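Local coordinates for D-glycerate 3-kinase (Cryptococcus neoformans var. grubii serotype A, PDB 6CKG), which probably phosphorylates D-glycerate with ATP, transferring the phosphoryl group to the 3-hydroxyl as a kinase of the P-loop class, at residues M217-L222 with F287-M292; G51-Q56 with P293-F298. All blocks are in the same frame, centred on the assembly; numbering follows the deposited sequence.

Contact 1: M217-L222 with F287-M292; sequences MPTILL and FINRYM
Thr219, at the start of a single 3-10 turn, sets both branches of its side chain against Met292 on helix 281-298. The van der Waals part comes first. CG2 of Thr219 rests 3.6 Å from Met292 CB, and OG1 of Thr219 lies on the same carbon at 3.2 Å. The methionine chain bends at its second and third torsions, which lead its end away from Thr219, so only its root takes part here; the side chain packs on Val259 of helix 258-273. One turn earlier, Asn289 offers the flat side of its amide to Leu222, whose CD1 sits above it, 4.1 Å from Asn289 CG. The amide also meets the threonine methyl, with Asn289 OD1 at 3.9 Å from Thr219 CG2.

The polar side-chain atoms are served from outside this apolar meeting. Thr219 OG1 is wedged between backbone N and carbonyl carbon (chi1 63°), which turns it along the helix to a hydrogen bond with Glu296. Asn289 OD1 receives a weak hydrogen bond from Trp260 NE1. Within the turn itself, Leu222 N bonds to Thr219 O at 2.9 Å.

Thr219, Asn289 and Met292 are buried, whereas Leu222 forms the exposed margin. The arrangement is a short 3-10 turn docked on the side of a long helix, joining the loop ahead of helix 225-236 to the helical part of an alpha/beta P-loop kinase fold.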
loop_
_atom_site.group_PDB
_atom_site.type_symbol
_atom_site.label_atom_id
_atom_site.label_comp_id
_atom_site.label_asym_id
_atom_site.label_seq_id
_atom_site.Cartn_x
_atom_site.Cartn_y
_atom_site.Cartn_z
ATOM N N MET A 217 -3.508 6.740 23.292
ATOM C CA MET A 217 -2.086 6.463 23.464
ATOM C C MET A 217 -1.441 6.195 22.111
ATOM O O MET A 217 -1.997 5.438 21.308
ATOM C CB MET A 217 -1.896 5.252 24.375
ATOM C CG MET A 217 -0.453 4.934 24.733
ATOM S SD MET A 217 -0.257 3.217 25.253
ATOM C CE MET A 217 1.069 3.350 26.449
ATOM N N PRO A 218 -0.287 6.791 21.810
ATOM C CA PRO A 218 0.422 6.418 20.578
ATOM C C PRO A 218 0.808 4.943 20.610
ATOM O O PRO A 218 1.371 4.447 21.591
ATOM C CB PRO A 218 1.647 7.341 20.574
ATOM C CG PRO A 218 1.245 8.511 21.459
ATOM C CD PRO A 218 0.392 7.884 22.530
ATOM N N THR A 219 0.481 4.226 19.533
ATOM C CA THR A 219 0.667 2.779 19.558
ATOM C C THR A 219 2.136 2.371 19.540
ATOM O O THR A 219 2.447 1.235 19.911
ATOM C CB THR A 219 -0.064 2.124 18.393
ATOM O OG1 THR A 219 0.492 2.588 17.159
ATOM C CG2 THR A 219 -1.542 2.463 18.442
ATOM N N ILE A 220 3.050 3.252 19.124
ATOM C CA ILE A 220 4.456 2.859 19.154
ATOM C C ILE A 220 4.889 2.548 20.580
ATOM O O ILE A 220 5.796 1.737 20.791
ATOM C CB ILE A 220 5.370 3.930 18.517
ATOM C CG1 ILE A 220 5.232 5.272 19.222
ATOM C CG2 ILE A 220 5.078 4.055 17.019
ATOM C CD1 ILE A 220 6.230 6.339 18.714
ATOM N N LEU A 221 4.235 3.157 21.578
ATOM C CA LEU A 221 4.564 2.873 22.974
ATOM C C LEU A 221 4.172 1.463 23.389
ATOM O O LEU A 221 4.559 1.035 24.478
ATOM C CB LEU A 221 3.888 3.878 23.908
ATOM C CG LEU A 221 4.321 5.347 23.778
ATOM C CD1 LEU A 221 3.613 6.202 24.800
ATOM C CD2 LEU A 221 5.831 5.484 23.942
ATOM N N LEU A 222 3.407 0.737 22.563
ATOM C CA LEU A 222 3.112 -0.659 22.864
ATOM C C LEU A 222 4.286 -1.581 22.567
ATOM O O LEU A 222 4.244 -2.755 22.948
ATOM C CB LEU A 222 1.886 -1.130 22.070
ATOM C CG LEU A 222 0.537 -0.473 22.384
ATOM C CD1 LEU A 222 -0.458 -0.782 21.282
ATOM C CD2 LEU A 222 0.004 -0.936 23.743
ATOM N N PHE A 287 -5.576 -6.230 15.978
ATOM C CA PHE A 287 -5.139 -6.259 14.586
ATOM C C PHE A 287 -4.620 -4.893 14.144
ATOM O O PHE A 287 -3.531 -4.784 13.569
ATOM C CB PHE A 287 -6.303 -6.720 13.710
ATOM C CG PHE A 287 -6.024 -6.705 12.236
ATOM C CD1 PHE A 287 -5.434 -7.797 11.617
ATOM C CD2 PHE A 287 -6.399 -5.620 11.458
ATOM C CE1 PHE A 287 -5.199 -7.796 10.241
ATOM C CE2 PHE A 287 -6.172 -5.614 10.075
ATOM C CZ PHE A 287 -5.572 -6.706 9.472
ATOM N N ILE A 288 -5.382 -3.836 14.419
ATOM C CA ILE A 288 -5.015 -2.517 13.925
ATOM C C ILE A 288 -3.847 -1.956 14.732
ATOM O O ILE A 288 -3.048 -1.167 14.212
ATOM C CB ILE A 288 -6.244 -1.588 13.942
ATOM C CG1 ILE A 288 -7.172 -1.898 12.756
ATOM C CG2 ILE A 288 -5.847 -0.111 13.886
ATOM C CD1 ILE A 288 -6.544 -1.655 11.365
ATOM N N ASN A 289 -3.698 -2.381 15.990
ATOM C CA ASN A 289 -2.560 -1.942 16.788
ATOM C C ASN A 289 -1.236 -2.442 16.225
ATOM O O ASN A 289 -0.192 -1.868 16.548
ATOM C CB ASN A 289 -2.718 -2.401 18.242
ATOM C CG ASN A 289 -3.731 -1.579 19.005
ATOM O OD1 ASN A 289 -4.061 -0.465 18.614
ATOM N ND2 ASN A 289 -4.221 -2.122 20.107
ATOM N N ARG A 290 -1.246 -3.498 15.407
ATOM C CA ARG A 290 -0.022 -3.927 14.733
ATOM C C ARG A 290 0.337 -3.026 13.549
ATOM O O ARG A 290 1.520 -2.898 13.221
ATOM C CB ARG A 290 -0.143 -5.385 14.263
ATOM C CG ARG A 290 0.015 -6.449 15.389
ATOM C CD ARG A 290 -0.043 -7.927 14.887
ATOM N NE ARG A 290 1.153 -8.348 14.139
ATOM C CZ ARG A 290 1.188 -8.545 12.818
ATOM N NH1 ARG A 290 2.314 -8.912 12.217
ATOM N NH2 ARG A 290 0.093 -8.382 12.093
ATOM N N TYR A 291 -0.653 -2.407 12.892
ATOM C CA TYR A 291 -0.392 -1.520 11.761
ATOM C C TYR A 291 -0.149 -0.074 12.170
ATOM O O TYR A 291 0.645 0.616 11.521
ATOM C CB TYR A 291 -1.561 -1.556 10.770
ATOM C CG TYR A 291 -1.694 -2.875 10.052
ATOM C CD1 TYR A 291 -2.326 -3.966 10.660
ATOM C CD2 TYR A 291 -1.171 -3.042 8.773
ATOM C CE1 TYR A 291 -2.437 -5.181 10.004
ATOM C CE2 TYR A 291 -1.278 -4.251 8.114
ATOM C CZ TYR A 291 -1.914 -5.311 8.730
ATOM O OH TYR A 291 -2.013 -6.507 8.068
ATOM N N MET A 292 -0.836 0.404 13.206
ATOM C CA MET A 292 -0.750 1.812 13.595
ATOM C C MET A 292 0.666 2.333 13.846
ATOM O O MET A 292 0.923 3.499 13.509
ATOM C CB MET A 292 -1.621 2.054 14.838
ATOM C CG MET A 292 -2.997 2.604 14.538
ATOM S SD MET A 292 -2.967 4.190 13.672
ATOM C CE MET A 292 -3.894 3.725 12.225
#

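Contact 2: G51-Q56 with P293-F298; sequences GVQGPQ and PSYELF
Tyr295 reaches from helix 281-298 to the end of strand 48-53, and its phenol oxygen forms the tight point of the contact. OH of Tyr295 donates a hydrogen bond to Gln56 OE1 at 2.7 Å, with OE1 near the plane of the ring, at its edge. The bond meets the amide at a C=O...O angle of 150°, 26° from the carbonyl plane. The backbone closes in as well, with Pro55 CA 3.3 Å from Tyr295 OH.

Along the ring the fit is looser. Gln53 NE2 approaches Tyr295 CE1 obliquely at 3.7 Å, and from the opposite side of the ring plane Pro55 CB comes to 4.2 Å from the same CE1. The Gln53 amide is held by Trp182 O and Gln250 NE2, and CG anti to the backbone N (chi1 -176°) sends it toward the helix. Gln56, although bonded, is partly exposed and poorly ordered. A 1,2-ethanediol, probably from the crystallisation liquor, lies near Gly54, about 4 Å between nearest atoms, and may mark a pocket.

Gly54, Pro55 and Gln56 follow the strand as the opening of the P-loop (Walker A) sequence. The phenol gives its proton to the amide carbonyl of a poorly ordered glutamine, so helix and P-loop are linked here by a hydrogen bond rather than a salt bridge.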
loop_
_atom_site.group_PDB
_atom_site.type_symbol
_atom_site.label_atom_id
_atom_site.label_comp_id
_atom_site.label_asym_id
_atom_site.label_seq_id
_atom_site.Cartn_x
_atom_site.Cartn_y
_atom_site.Cartn_z
ATOM N N GLY A 51 1.375 5.012 -7.832
ATOM C CA GLY A 51 1.292 4.506 -6.464
ATOM C C GLY A 51 0.029 5.007 -5.771
ATOM O O GLY A 51 -0.415 6.133 -5.976
ATOM N N VAL A 52 -0.550 4.155 -4.931
ATOM C CA VAL A 52 -1.765 4.500 -4.195
ATOM C C VAL A 52 -1.596 4.045 -2.754
ATOM O O VAL A 52 -1.227 2.891 -2.503
ATOM C CB VAL A 52 -3.025 3.857 -4.813
ATOM C CG1 VAL A 52 -4.259 4.175 -3.955
ATOM C CG2 VAL A 52 -3.227 4.331 -6.254
ATOM N N GLN A 53 -1.836 4.947 -1.803
ATOM C CA GLN A 53 -1.787 4.567 -0.394
ATOM C C GLN A 53 -2.993 5.152 0.323
ATOM O O GLN A 53 -3.430 6.271 0.034
ATOM C CB GLN A 53 -0.473 5.003 0.281
ATOM C CG GLN A 53 -0.300 4.531 1.773
ATOM C CD GLN A 53 -1.014 5.424 2.783
ATOM O OE1 GLN A 53 -1.233 6.608 2.537
ATOM N NE2 GLN A 53 -1.389 4.854 3.921
ATOM N N GLY A 54 -3.547 4.368 1.236
ATOM C CA GLY A 54 -4.688 4.771 2.016
ATOM C C GLY A 54 -4.912 3.768 3.129
ATOM O O GLY A 54 -4.440 2.627 3.074
ATOM N N PRO A 55 -5.635 4.174 4.163
ATOM C CA PRO A 55 -5.726 3.352 5.368
ATOM C C PRO A 55 -6.684 2.184 5.206
ATOM O O PRO A 55 -7.500 2.121 4.282
ATOM C CB PRO A 55 -6.247 4.336 6.416
ATOM C CG PRO A 55 -7.062 5.282 5.632
ATOM C CD PRO A 55 -6.343 5.453 4.322
ATOM N N GLN A 56 -6.544 1.243 6.140
ATOM C CA GLN A 56 -7.497 0.161 6.341
ATOM C C GLN A 56 -8.887 0.716 6.607
ATOM O O GLN A 56 -9.145 1.277 7.677
ATOM C CB GLN A 56 -7.059 -0.722 7.509
ATOM C CG GLN A 56 -6.170 -1.865 7.108
ATOM C CD GLN A 56 -4.786 -1.754 7.683
ATOM O OE1 GLN A 56 -4.268 -0.655 7.896
ATOM N NE2 GLN A 56 -4.176 -2.898 7.950
ATOM N N PRO A 293 1.605 1.576 14.435
ATOM C CA PRO A 293 2.963 2.131 14.583
ATOM C C PRO A 293 3.595 2.497 13.254
ATOM O O PRO A 293 4.368 3.461 13.189
ATOM C CB PRO A 293 3.746 1.008 15.281
ATOM C CG PRO A 293 2.740 0.071 15.799
ATOM C CD PRO A 293 1.505 0.214 14.993
ATOM N N SER A 294 3.261 1.769 12.182
ATOM C CA SER A 294 3.818 2.102 10.879
ATOM C C SER A 294 3.249 3.411 10.350
ATOM O O SER A 294 3.982 4.198 9.743
ATOM C CB SER A 294 3.562 0.966 9.881
ATOM O OG SER A 294 4.464 -0.111 10.105
ATOM N N TYR A 295 1.938 3.633 10.522
ATOM C CA TYR A 295 1.350 4.928 10.186
ATOM C C TYR A 295 2.012 6.047 10.977
ATOM O O TYR A 295 2.358 7.094 10.418
ATOM C CB TYR A 295 -0.159 4.922 10.460
ATOM C CG TYR A 295 -1.000 4.080 9.515
ATOM C CD1 TYR A 295 -1.405 4.573 8.279
ATOM C CD2 TYR A 295 -1.429 2.814 9.883
ATOM C CE1 TYR A 295 -2.194 3.807 7.418
ATOM C CE2 TYR A 295 -2.215 2.042 9.028
ATOM C CZ TYR A 295 -2.590 2.540 7.804
ATOM O OH TYR A 295 -3.376 1.770 6.973
ATOM N N GLU A 296 2.182 5.842 12.289
ATOM C CA GLU A 296 2.735 6.888 13.150
ATOM C C GLU A 296 4.161 7.256 12.747
ATOM O O GLU A 296 4.515 8.440 12.704
ATOM C CB GLU A 296 2.692 6.440 14.612
ATOM C CG GLU A 296 1.276 6.270 15.162
ATOM C CD GLU A 296 1.247 5.697 16.569
ATOM O OE1 GLU A 296 2.300 5.678 17.230
ATOM O OE2 GLU A 296 0.161 5.288 17.027
ATOM N N LEU A 297 4.994 6.257 12.449
ATOM C CA LEU A 297 6.418 6.480 12.220
ATOM C C LEU A 297 6.778 6.818 10.777
ATOM O O LEU A 297 7.709 7.597 10.546
ATOM C CB LEU A 297 7.213 5.242 12.626
ATOM C CG LEU A 297 7.262 4.920 14.117
ATOM C CD1 LEU A 297 8.092 3.673 14.309
ATOM C CD2 LEU A 297 7.858 6.090 14.888
ATOM N N PHE A 298 6.111 6.209 9.797
ATOM C CA PHE A 298 6.640 6.154 8.436
ATOM C C PHE A 298 5.763 6.825 7.387
ATOM O O PHE A 298 6.204 6.969 6.240
ATOM C CB PHE A 298 6.846 4.692 7.996
ATOM C CG PHE A 298 7.616 3.856 8.969
ATOM C CD1 PHE A 298 8.820 4.300 9.506
ATOM C CD2 PHE A 298 7.132 2.615 9.347
ATOM C CE1 PHE A 298 9.530 3.504 10.398
ATOM C CE2 PHE A 298 7.822 1.834 10.228
ATOM C CZ PHE A 298 9.023 2.284 10.766
#

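Both contacts use helix 281-298, on successive turns, and their centres are 12 Å apart. The joint between them is the carboxylate of Glu296: OE2 lies 2.7 Å from Thr219 OG1 and OE1 lies 3.2 Å from Ile220 N, both probable hydrogen bonds that hold the 3-10 turn of contact 1 to the helix turn of contact 2. Pro293, at the kink, packs on Thr219, while Tyr291 packs against Gln56 of the P-loop. The centre of contact 2 is about 7 Å, that of contact 1 about 18 Å, from the centre of the chain. One helix thus carries the 217-222 turn on one side and touches the start of the probable nucleotide-binding loop through Tyr295 and Tyr291.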